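Local coordinates for protein inorganic pyrophosphatase (Thermus thermophilus, PDB 2PRD) that hydrolyses inorganic pyrophosphate to two phosphate ions, with magnesium as its cofactor, at residues A1-L6 with Y30-D35; V15-I20 with G82-V87; V19-R24 with G53-I58; R88-L93 with K104-V109. All coordinates share one frame; numbering follows the deposited sequence.

Contact 1. Residues A1-L6 with Y30-D35; sequences ANLKSL and YEYDPD
Leu3 sits over one face of the Tyr32 ring, where the N-terminal arm, folded into an Asx turn at Asn2 and a short 3-10 segment at Leu3-Lys4, crosses the end of strand 28-33. This is the tight part. Leu3 CB makes a CH-pi contact 4.0 Å from the centroid of the Tyr32 ring, close to the ring normal, and Leu3 CD1 lies 3.7 Å from Tyr32 CE1. Tyr32 CG is anti to the backbone N (chi1 173°), which carries the ring out to the arm. Asn2 OD1 comes to the ring edge, 3.6 Å from Tyr32 CE2, and also takes the N-H of Lys4 at 3.3 Å from Lys4 N, closing the Asx turn. The Tyr32 hydroxyl receives a weak hydrogen bond from Leu3 N. With a serine in place of Tyr32, Leu3 would probably lose the flat surface beneath it and a gap would open between arm and strand. The outer side is looser: the bent Lys4 chain passes obliquely over Pro34, its CD 3.8 Å from Pro34 CG, and Ala1 is exposed and poorly ordered. Here one water joins the two backbones, donating to Ala1 O and, at 2.7 Å, to Pro34 O.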
# COMPACT_ATOMS: atom_id res chain seq x y z
N ALA A 1 -11.40 -25.79 -6.22
CA ALA A 1 -12.34 -26.80 -6.76
C ALA A 1 -12.30 -26.74 -8.29
O ALA A 1 -11.43 -27.25 -9.03
CB ALA A 1 -13.74 -26.46 -6.24
N ASN A 2 -13.31 -26.07 -8.78
CA ASN A 2 -13.59 -25.72 -10.16
C ASN A 2 -14.62 -24.56 -10.02
O ASN A 2 -15.80 -24.78 -9.89
CB ASN A 2 -14.00 -26.75 -11.14
CG ASN A 2 -13.76 -26.27 -12.59
OD1 ASN A 2 -13.86 -25.08 -12.90
ND2 ASN A 2 -13.44 -27.21 -13.47
N LEU A 3 -13.97 -23.41 -9.91
CA LEU A 3 -14.67 -22.14 -9.70
C LEU A 3 -15.65 -21.87 -10.80
O LEU A 3 -16.74 -21.32 -10.51
CB LEU A 3 -13.64 -21.07 -9.35
CG LEU A 3 -12.67 -21.48 -8.21
CD1 LEU A 3 -11.67 -20.36 -8.00
CD2 LEU A 3 -13.43 -21.81 -6.97
N LYS A 4 -15.40 -22.35 -12.03
CA LYS A 4 -16.31 -22.10 -13.14
C LYS A 4 -17.64 -22.78 -13.03
O LYS A 4 -18.55 -22.43 -13.82
CB LYS A 4 -15.63 -22.47 -14.46
CG LYS A 4 -14.57 -21.39 -14.76
CD LYS A 4 -13.85 -21.78 -16.05
CE LYS A 4 -14.72 -22.84 -16.73
NZ LYS A 4 -14.87 -22.51 -18.19
N SER A 5 -17.73 -23.74 -12.13
CA SER A 5 -18.96 -24.52 -11.97
C SER A 5 -19.64 -24.35 -10.63
O SER A 5 -20.57 -25.12 -10.33
CB SER A 5 -18.78 -25.98 -12.33
OG SER A 5 -17.79 -26.61 -11.53
N LEU A 6 -19.20 -23.35 -9.87
CA LEU A 6 -19.86 -23.02 -8.61
C LEU A 6 -21.28 -22.59 -9.00
O LEU A 6 -21.50 -22.19 -10.14
CB LEU A 6 -19.15 -21.78 -8.07
CG LEU A 6 -17.80 -22.10 -7.40
CD1 LEU A 6 -17.45 -20.93 -6.49
CD2 LEU A 6 -17.92 -23.34 -6.57
N TYR A 30 -4.83 -11.52 -14.05
CA TYR A 30 -4.96 -12.90 -13.66
C TYR A 30 -6.23 -13.52 -14.26
O TYR A 30 -7.17 -12.80 -14.58
CB TYR A 30 -5.19 -13.05 -12.13
CG TYR A 30 -4.03 -12.59 -11.30
CD1 TYR A 30 -2.82 -13.29 -11.39
CD2 TYR A 30 -4.13 -11.53 -10.40
CE1 TYR A 30 -1.74 -12.90 -10.61
CE2 TYR A 30 -3.03 -11.09 -9.69
CZ TYR A 30 -1.85 -11.81 -9.80
OH TYR A 30 -0.77 -11.46 -9.01
N GLU A 31 -6.21 -14.84 -14.32
CA GLU A 31 -7.37 -15.57 -14.85
C GLU A 31 -7.46 -16.94 -14.18
O GLU A 31 -6.38 -17.50 -13.99
CB GLU A 31 -7.06 -16.00 -16.28
CG GLU A 31 -7.41 -14.96 -17.30
CD GLU A 31 -7.06 -15.51 -18.69
OE1 GLU A 31 -6.61 -16.68 -18.64
OE2 GLU A 31 -7.23 -14.75 -19.66
N TYR A 32 -8.68 -17.41 -14.02
CA TYR A 32 -8.81 -18.75 -13.44
C TYR A 32 -8.71 -19.74 -14.59
O TYR A 32 -9.36 -19.53 -15.62
CB TYR A 32 -10.14 -18.90 -12.73
CG TYR A 32 -10.34 -20.32 -12.28
CD1 TYR A 32 -9.66 -20.76 -11.16
CD2 TYR A 32 -11.17 -21.20 -12.97
CE1 TYR A 32 -9.82 -22.08 -10.71
CE2 TYR A 32 -11.33 -22.51 -12.54
CZ TYR A 32 -10.64 -22.92 -11.41
OH TYR A 32 -10.80 -24.20 -10.91
N ASP A 33 -7.86 -20.71 -14.42
CA ASP A 33 -7.57 -21.78 -15.34
C ASP A 33 -8.12 -23.12 -14.84
O ASP A 33 -7.49 -23.80 -14.01
CB ASP A 33 -6.03 -21.92 -15.48
CG ASP A 33 -5.74 -22.82 -16.69
OD1 ASP A 33 -6.37 -23.88 -16.79
OD2 ASP A 33 -4.90 -22.44 -17.54
N PRO A 34 -9.27 -23.50 -15.37
CA PRO A 34 -9.96 -24.73 -15.01
C PRO A 34 -9.11 -25.97 -15.20
O PRO A 34 -9.13 -26.87 -14.33
CB PRO A 34 -11.23 -24.69 -15.81
CG PRO A 34 -10.86 -23.83 -17.02
CD PRO A 34 -10.04 -22.72 -16.38
N ASP A 35 -8.35 -25.97 -16.30
CA ASP A 35 -7.43 -27.04 -16.67
C ASP A 35 -6.34 -27.24 -15.64
O ASP A 35 -6.04 -28.39 -15.35
CB ASP A 35 -6.75 -26.82 -18.04
CG ASP A 35 -7.74 -27.09 -19.17
OD1 ASP A 35 -8.82 -27.63 -18.82
OD2 ASP A 35 -7.49 -26.78 -20.36
O HOH W 1 -10.64 -27.60 -12.20

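Contact 2. Residues V15-I20 with G82-V87; sequences VVHMVI and GVVVEV
Val16 and Val87 exchange backbone hydrogen bonds in both directions, Val87 N reaching Val16 O at 2.8 Å. Met18 and Val85 pair in the same way, though the bond from Met18 N is bent, with 137° at its hydrogen. Further on, Ile20 N points almost straight at Val83 O (177°, 3.0 Å). Gly82 N closes the row on Ile20 O at 2.7 Å. Between these pairs the non-hydrogen-bonded partners His17-Glu86 and Val19-Val84 bring CA-H groups onto carbonyls, as with Glu86 CA 3.3 Å from Val16 O. The ladder joins strands 15-22 and 84-97, antiparallel neighbours in the closed five-stranded beta barrel at the heart of this pyrophosphatase family. Apolar contacts line the face of Met18, Val85 and Val87. Met18 touches Val87 CG2 with both its CB and its SD, each 4.0 Å away, and the two residues also reach Val73 of strand 70-74. Val85 CG1, held between its backbone N and carbonyl carbon (chi1 35°), meets Ile20 CD1 at 3.7 Å. The other face is mixed: the His17 ring runs side by side with Glu86, both pointing the same way, and His17 CD2 lies 3.9 Å from Val84 CG1. His17 ND1 is hydrogen-bonded to Pro7 O. Ile39 and Leu41 of a neighbouring subunit pack on Val83 and Val85 respectively.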
# COMPACT_ATOMS: atom_id res chain seq x y z
N VAL A 15 -29.13 -10.95 -8.03
CA VAL A 15 -27.91 -11.01 -7.23
C VAL A 15 -27.24 -12.33 -7.60
O VAL A 15 -27.87 -13.39 -7.57
CB VAL A 15 -28.13 -10.84 -5.73
CG1 VAL A 15 -26.79 -10.84 -4.97
CG2 VAL A 15 -28.75 -9.47 -5.38
N VAL A 16 -26.00 -12.25 -8.11
CA VAL A 16 -25.28 -13.44 -8.56
C VAL A 16 -23.94 -13.63 -7.88
O VAL A 16 -23.39 -12.70 -7.29
CB VAL A 16 -25.07 -13.37 -10.08
CG1 VAL A 16 -26.37 -13.32 -10.92
CG2 VAL A 16 -24.24 -12.17 -10.47
N HIS A 17 -23.40 -14.83 -7.96
CA HIS A 17 -22.08 -15.15 -7.47
C HIS A 17 -21.10 -14.71 -8.57
O HIS A 17 -21.49 -14.80 -9.74
CB HIS A 17 -21.85 -16.63 -7.25
CG HIS A 17 -22.34 -17.16 -5.94
ND1 HIS A 17 -22.80 -18.45 -5.81
CD2 HIS A 17 -22.52 -16.56 -4.76
CE1 HIS A 17 -23.15 -18.65 -4.54
NE2 HIS A 17 -22.98 -17.52 -3.88
N MET A 18 -19.94 -14.21 -8.20
CA MET A 18 -18.89 -13.82 -9.14
C MET A 18 -17.54 -14.28 -8.56
O MET A 18 -17.35 -14.16 -7.35
CB MET A 18 -18.83 -12.32 -9.46
CG MET A 18 -19.65 -11.93 -10.68
SD MET A 18 -19.35 -10.28 -11.30
CE MET A 18 -17.55 -10.30 -11.27
N VAL A 19 -16.71 -14.85 -9.41
CA VAL A 19 -15.34 -15.25 -9.01
C VAL A 19 -14.46 -14.08 -9.50
O VAL A 19 -14.46 -13.73 -10.68
CB VAL A 19 -14.91 -16.55 -9.66
CG1 VAL A 19 -13.53 -16.97 -9.15
CG2 VAL A 19 -15.89 -17.64 -9.20
N ILE A 20 -13.78 -13.46 -8.54
CA ILE A 20 -12.93 -12.31 -8.84
C ILE A 20 -11.62 -12.86 -9.39
O ILE A 20 -11.10 -13.83 -8.86
CB ILE A 20 -12.59 -11.44 -7.62
CG1 ILE A 20 -13.84 -10.76 -7.06
CG2 ILE A 20 -11.56 -10.39 -8.03
CD1 ILE A 20 -14.84 -10.38 -8.16
N GLY A 82 -9.70 -15.07 -6.90
CA GLY A 82 -10.22 -16.34 -6.38
C GLY A 82 -11.24 -16.30 -5.30
O GLY A 82 -11.65 -17.41 -4.86
N VAL A 83 -11.66 -15.14 -4.84
CA VAL A 83 -12.71 -15.07 -3.82
C VAL A 83 -14.05 -14.95 -4.54
O VAL A 83 -14.09 -14.49 -5.69
CB VAL A 83 -12.52 -13.93 -2.81
CG1 VAL A 83 -11.08 -13.84 -2.32
CG2 VAL A 83 -12.93 -12.61 -3.39
N VAL A 84 -15.10 -15.43 -3.86
CA VAL A 84 -16.45 -15.39 -4.40
C VAL A 84 -17.24 -14.28 -3.78
O VAL A 84 -17.22 -14.17 -2.54
CB VAL A 84 -17.16 -16.74 -4.12
CG1 VAL A 84 -18.58 -16.64 -4.66
CG2 VAL A 84 -16.46 -17.90 -4.83
N VAL A 85 -17.93 -13.45 -4.58
CA VAL A 85 -18.68 -12.36 -3.88
C VAL A 85 -20.04 -12.29 -4.52
O VAL A 85 -20.17 -12.62 -5.71
CB VAL A 85 -17.87 -11.06 -3.96
CG1 VAL A 85 -17.11 -10.96 -5.28
CG2 VAL A 85 -18.70 -9.80 -3.86
N GLU A 86 -21.06 -11.96 -3.78
CA GLU A 86 -22.41 -11.76 -4.29
C GLU A 86 -22.40 -10.31 -4.81
O GLU A 86 -22.04 -9.35 -4.12
CB GLU A 86 -23.41 -11.80 -3.14
CG GLU A 86 -23.57 -13.22 -2.66
CD GLU A 86 -24.11 -13.18 -1.23
OE1 GLU A 86 -23.31 -13.05 -0.27
OE2 GLU A 86 -25.36 -13.25 -1.14
N VAL A 87 -22.84 -10.28 -6.04
CA VAL A 87 -22.85 -9.04 -6.81
C VAL A 87 -24.25 -8.73 -7.26
O VAL A 87 -24.92 -9.59 -7.81
CB VAL A 87 -21.92 -9.30 -8.03
CG1 VAL A 87 -22.08 -8.18 -9.06
CG2 VAL A 87 -20.46 -9.26 -7.56

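Contact 3. Residues V19-R24 with G53-I58; sequences VIEVPR and GDYGFI
Arg24 N donates to Asp54 OD2 at 3.0 Å, coming down on the carboxylate from above its plane. From the backbone outward, Asp54 CB lies 3.9 Å from Val22 O. Asp54 CG, beside its own backbone N (chi1 -49°), approaches Arg24 N and CB. Of the two oxygens, OD1 is 3.9 Å from Arg24 CB and bonds to Ser75 OG, while OD2 also lies 3.4 Å from Pro23 CA and accepts Leu79 N as well. A leucine in place of Asp54 would probably leave the N-H groups of Arg24 and Leu79, and the Ser75 hydroxyl, without their acceptor. Alongside runs a classic beta bulge: Glu21 N and Val22 N both donate to Tyr55 O, the second at 2.8 Å, and both lie in its carbonyl plane. Beyond it, Val19 CB stands over one face of the Phe57 ring, 3.9 Å from the centroid, a CH-pi contact. Glu21 OE2 meets the edge of the same ring, 3.6 Å from Phe57 CD2, and accepts Tyr32 N. Tyr55, predicted to bind substrate, sends its OH to Asp70, a predicted magnesium ligand. Strand 54-57 thus lies in the barrel between strand 15-22 and strand 70-74, where Asp54 and Gly56 bond through their backbones to Val73 and Gly71, while Phe57 packs against Tyr32 of strand 28-33.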
# COMPACT_ATOMS: atom_id res chain seq x y z
N VAL A 19 -16.71 -14.85 -9.41
CA VAL A 19 -15.34 -15.25 -9.01
C VAL A 19 -14.46 -14.08 -9.50
O VAL A 19 -14.46 -13.73 -10.68
CB VAL A 19 -14.91 -16.55 -9.66
CG1 VAL A 19 -13.53 -16.97 -9.15
CG2 VAL A 19 -15.89 -17.64 -9.20
N ILE A 20 -13.78 -13.46 -8.54
CA ILE A 20 -12.93 -12.31 -8.84
C ILE A 20 -11.62 -12.86 -9.39
O ILE A 20 -11.10 -13.83 -8.86
CB ILE A 20 -12.59 -11.44 -7.62
CG1 ILE A 20 -13.84 -10.76 -7.06
CG2 ILE A 20 -11.56 -10.39 -8.03
CD1 ILE A 20 -14.84 -10.38 -8.16
N GLU A 21 -11.20 -12.25 -10.50
CA GLU A 21 -9.94 -12.63 -11.14
C GLU A 21 -8.93 -11.49 -10.95
O GLU A 21 -7.80 -11.79 -10.56
CB GLU A 21 -10.07 -12.95 -12.61
CG GLU A 21 -10.74 -14.36 -12.71
CD GLU A 21 -11.13 -14.57 -14.16
OE1 GLU A 21 -11.56 -13.59 -14.79
OE2 GLU A 21 -10.95 -15.72 -14.60
N VAL A 22 -9.42 -10.28 -11.25
CA VAL A 22 -8.48 -9.12 -11.10
C VAL A 22 -8.97 -8.10 -10.15
O VAL A 22 -10.05 -7.54 -10.39
CB VAL A 22 -8.37 -8.46 -12.52
CG1 VAL A 22 -7.23 -7.41 -12.58
CG2 VAL A 22 -8.13 -9.42 -13.66
N PRO A 23 -8.24 -7.83 -9.04
CA PRO A 23 -8.63 -6.76 -8.14
C PRO A 23 -8.60 -5.37 -8.82
O PRO A 23 -7.85 -5.01 -9.76
CB PRO A 23 -7.52 -6.80 -7.08
CG PRO A 23 -6.98 -8.18 -7.14
CD PRO A 23 -6.99 -8.51 -8.64
N ARG A 24 -9.49 -4.50 -8.30
CA ARG A 24 -9.52 -3.13 -8.79
C ARG A 24 -8.17 -2.50 -8.46
O ARG A 24 -7.64 -2.74 -7.37
CB ARG A 24 -10.64 -2.35 -8.05
CG ARG A 24 -10.40 -0.84 -8.25
CD ARG A 24 -11.67 -0.06 -8.12
NE ARG A 24 -12.21 -0.15 -6.79
CZ ARG A 24 -11.66 0.41 -5.71
NH1 ARG A 24 -10.55 1.11 -5.77
NH2 ARG A 24 -12.28 0.23 -4.56
N GLY A 53 -12.28 -1.51 -11.79
CA GLY A 53 -13.16 -2.15 -10.77
C GLY A 53 -12.68 -3.58 -10.73
O GLY A 53 -11.86 -3.85 -11.64
N ASP A 54 -13.17 -4.40 -9.85
CA ASP A 54 -12.78 -5.81 -9.75
C ASP A 54 -13.40 -6.63 -10.88
O ASP A 54 -14.59 -6.51 -11.12
CB ASP A 54 -13.13 -6.44 -8.35
CG ASP A 54 -12.68 -5.64 -7.20
OD1 ASP A 54 -13.41 -4.75 -6.73
OD2 ASP A 54 -11.56 -5.91 -6.66
N TYR A 55 -12.57 -7.40 -11.57
CA TYR A 55 -13.02 -8.18 -12.71
C TYR A 55 -13.10 -9.68 -12.50
O TYR A 55 -12.17 -10.31 -11.99
CB TYR A 55 -12.09 -7.82 -13.90
CG TYR A 55 -12.46 -8.48 -15.21
CD1 TYR A 55 -13.45 -7.92 -16.01
CD2 TYR A 55 -11.82 -9.62 -15.68
CE1 TYR A 55 -13.81 -8.49 -17.24
CE2 TYR A 55 -12.14 -10.17 -16.90
CZ TYR A 55 -13.14 -9.61 -17.66
OH TYR A 55 -13.50 -10.16 -18.88
N GLY A 56 -14.21 -10.31 -13.00
CA GLY A 56 -14.22 -11.79 -12.74
C GLY A 56 -15.31 -12.33 -13.66
O GLY A 56 -15.67 -11.58 -14.56
N PHE A 57 -15.78 -13.50 -13.34
CA PHE A 57 -16.81 -14.13 -14.17
C PHE A 57 -17.94 -14.67 -13.36
O PHE A 57 -17.70 -14.88 -12.16
CB PHE A 57 -16.11 -15.26 -14.98
CG PHE A 57 -15.65 -16.45 -14.18
CD1 PHE A 57 -16.51 -17.47 -13.80
CD2 PHE A 57 -14.32 -16.59 -13.82
CE1 PHE A 57 -16.09 -18.54 -13.06
CE2 PHE A 57 -13.87 -17.65 -13.06
CZ PHE A 57 -14.75 -18.66 -12.70
N ILE A 58 -19.11 -14.91 -13.98
CA ILE A 58 -20.24 -15.53 -13.22
C ILE A 58 -20.17 -17.03 -13.35
O ILE A 58 -20.22 -17.48 -14.49
CB ILE A 58 -21.60 -14.95 -13.69
CG1 ILE A 58 -21.62 -13.42 -13.56
CG2 ILE A 58 -22.68 -15.57 -12.79
CD1 ILE A 58 -22.96 -12.76 -13.87

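Contact 4. Residues R88-L93 with K104-V109; sequences RVVGLL and KVIGVV
Lys104 N donates to Leu93 O at 2.7 Å, and Leu93 N returns a bond of 2.8 Å to Lys104 O. This doubly bonded pair belongs to the beta hairpin of strands 84-97 and 101-109, two adjacent strands of the barrel. A classic bulge interrupts the ladder where Val90 and Gly91 both face Ile106. Val90 N meets Ile106 O at 3.1 Å in a nearly straight bond, whereas Ile106 N approaches Gly91 O at 3.0 Å from well above the carbonyl plane, 49° out of it. Past the bulge, Arg88 and Val108 again trade backbone bonds both ways. On one face of the hairpin, Val89 and Val105 cross at about a right angle, their CG1 atoms 3.8 Å apart. Leu92 CD2 lies against the other branch of Val105, 4.0 Å from its CG2. Helix 158-173 covers this face through Ala161, Leu162 and Val165. On the other, Ile106 and Leu93 pack against Trp155 of strand 150-156. The Lys104 side chain leads away from the hairpin partner, and its NZ forms salt bridges with Asp102 and Asp70, both predicted magnesium ligands, and a weak hydrogen bond with Tyr55 OH; the cluster is consistent with a place at the edge of the active site. At the far end the Arg88 chain bends at chi3 (93°) and lays its guanidinium across Val108. Its NH2 bonds to Ile118 O and lies 3.5 Å from Val108 CG2, which stands over one guanidinium face.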
# COMPACT_ATOMS: atom_id res chain seq x y z
N ARG A 88 -24.64 -7.48 -7.06
CA ARG A 88 -25.91 -6.96 -7.55
C ARG A 88 -25.73 -6.38 -8.94
O ARG A 88 -25.03 -5.39 -9.19
CB ARG A 88 -26.49 -5.97 -6.55
CG ARG A 88 -27.72 -5.24 -7.05
CD ARG A 88 -28.54 -4.61 -5.92
NE ARG A 88 -28.03 -3.24 -5.82
CZ ARG A 88 -27.27 -3.08 -4.72
NH1 ARG A 88 -27.18 -4.16 -3.96
NH2 ARG A 88 -26.74 -1.93 -4.48
N VAL A 89 -26.46 -6.97 -9.92
CA VAL A 89 -26.46 -6.56 -11.33
C VAL A 89 -27.21 -5.27 -11.60
O VAL A 89 -28.44 -5.21 -11.45
CB VAL A 89 -27.07 -7.65 -12.25
CG1 VAL A 89 -26.87 -7.29 -13.71
CG2 VAL A 89 -26.38 -8.97 -11.94
N VAL A 90 -26.50 -4.28 -12.13
CA VAL A 90 -27.22 -3.01 -12.41
C VAL A 90 -27.11 -2.56 -13.84
O VAL A 90 -27.78 -1.56 -14.19
CB VAL A 90 -26.68 -1.94 -11.42
CG1 VAL A 90 -26.76 -2.47 -9.99
CG2 VAL A 90 -25.24 -1.56 -11.74
N GLY A 91 -26.37 -3.22 -14.73
CA GLY A 91 -26.20 -2.79 -16.10
C GLY A 91 -25.32 -3.63 -17.00
O GLY A 91 -24.81 -4.66 -16.58
N LEU A 92 -25.13 -3.26 -18.27
CA LEU A 92 -24.30 -3.98 -19.22
C LEU A 92 -23.41 -2.97 -19.96
O LEU A 92 -23.82 -1.85 -20.23
CB LEU A 92 -25.08 -4.60 -20.40
CG LEU A 92 -25.78 -5.92 -20.20
CD1 LEU A 92 -26.43 -6.44 -21.49
CD2 LEU A 92 -24.84 -7.00 -19.63
N LEU A 93 -22.24 -3.47 -20.30
CA LEU A 93 -21.31 -2.72 -21.12
C LEU A 93 -21.18 -3.61 -22.38
O LEU A 93 -20.78 -4.76 -22.32
CB LEU A 93 -19.96 -2.42 -20.51
CG LEU A 93 -18.94 -1.70 -21.38
CD1 LEU A 93 -19.49 -0.38 -21.88
CD2 LEU A 93 -17.66 -1.45 -20.60
N LYS A 104 -20.37 -7.05 -21.03
CA LYS A 104 -19.86 -7.35 -19.66
C LYS A 104 -20.91 -6.89 -18.69
O LYS A 104 -21.56 -5.89 -19.00
CB LYS A 104 -18.50 -6.62 -19.52
CG LYS A 104 -17.54 -7.35 -20.48
CD LYS A 104 -16.10 -7.01 -20.27
CE LYS A 104 -15.15 -7.76 -21.14
NZ LYS A 104 -15.46 -9.20 -21.36
N VAL A 105 -21.10 -7.59 -17.58
CA VAL A 105 -22.09 -7.19 -16.56
C VAL A 105 -21.46 -6.14 -15.66
O VAL A 105 -20.24 -6.19 -15.48
CB VAL A 105 -22.54 -8.43 -15.80
CG1 VAL A 105 -23.29 -8.14 -14.51
CG2 VAL A 105 -23.41 -9.33 -16.70
N ILE A 106 -22.18 -5.14 -15.20
CA ILE A 106 -21.67 -4.08 -14.33
C ILE A 106 -22.36 -4.40 -13.00
O ILE A 106 -23.59 -4.56 -13.00
CB ILE A 106 -21.94 -2.68 -14.83
CG1 ILE A 106 -21.27 -2.43 -16.20
CG2 ILE A 106 -21.47 -1.55 -13.91
CD1 ILE A 106 -19.77 -2.65 -16.06
N GLY A 107 -21.59 -4.55 -11.90
CA GLY A 107 -22.32 -4.84 -10.65
C GLY A 107 -21.68 -4.12 -9.48
O GLY A 107 -20.70 -3.43 -9.68
N VAL A 108 -22.32 -4.27 -8.32
CA VAL A 108 -21.80 -3.62 -7.13
C VAL A 108 -21.75 -4.71 -6.06
O VAL A 108 -22.60 -5.56 -6.18
CB VAL A 108 -22.71 -2.50 -6.60
CG1 VAL A 108 -22.55 -1.23 -7.42
CG2 VAL A 108 -24.17 -2.90 -6.66
N VAL A 109 -20.83 -4.59 -5.13
CA VAL A 109 -20.78 -5.55 -4.02
C VAL A 109 -22.12 -5.41 -3.31
O VAL A 109 -22.43 -4.32 -2.83
CB VAL A 109 -19.61 -5.13 -3.13
CG1 VAL A 109 -19.56 -5.82 -1.78
CG2 VAL A 109 -18.32 -5.47 -3.92

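Contacts 2, 3 and 4 are successive seams of one barrel. Contacts 2 and 3 share Val19 and Ile20 on strand 15-22, with centres about 8 Å apart; contacts 2 and 4 share strand 84-97, with centres about 12 Å apart. Contact 4 follows both along the chain. Contact 1 lies outside the barrel, where the N-terminal arm meets the two-stranded sheet of 28-33 and 38-44, and its segments alternate in sequence with those of contacts 2 and 3. It touches contact 3 through Lys4 on Phe57, and lies across the chain's centre from contact 4, about 21 Å between centres. Contacts 3 and 4 meet at Tyr55 and Lys104, beside the predicted magnesium and substrate sites.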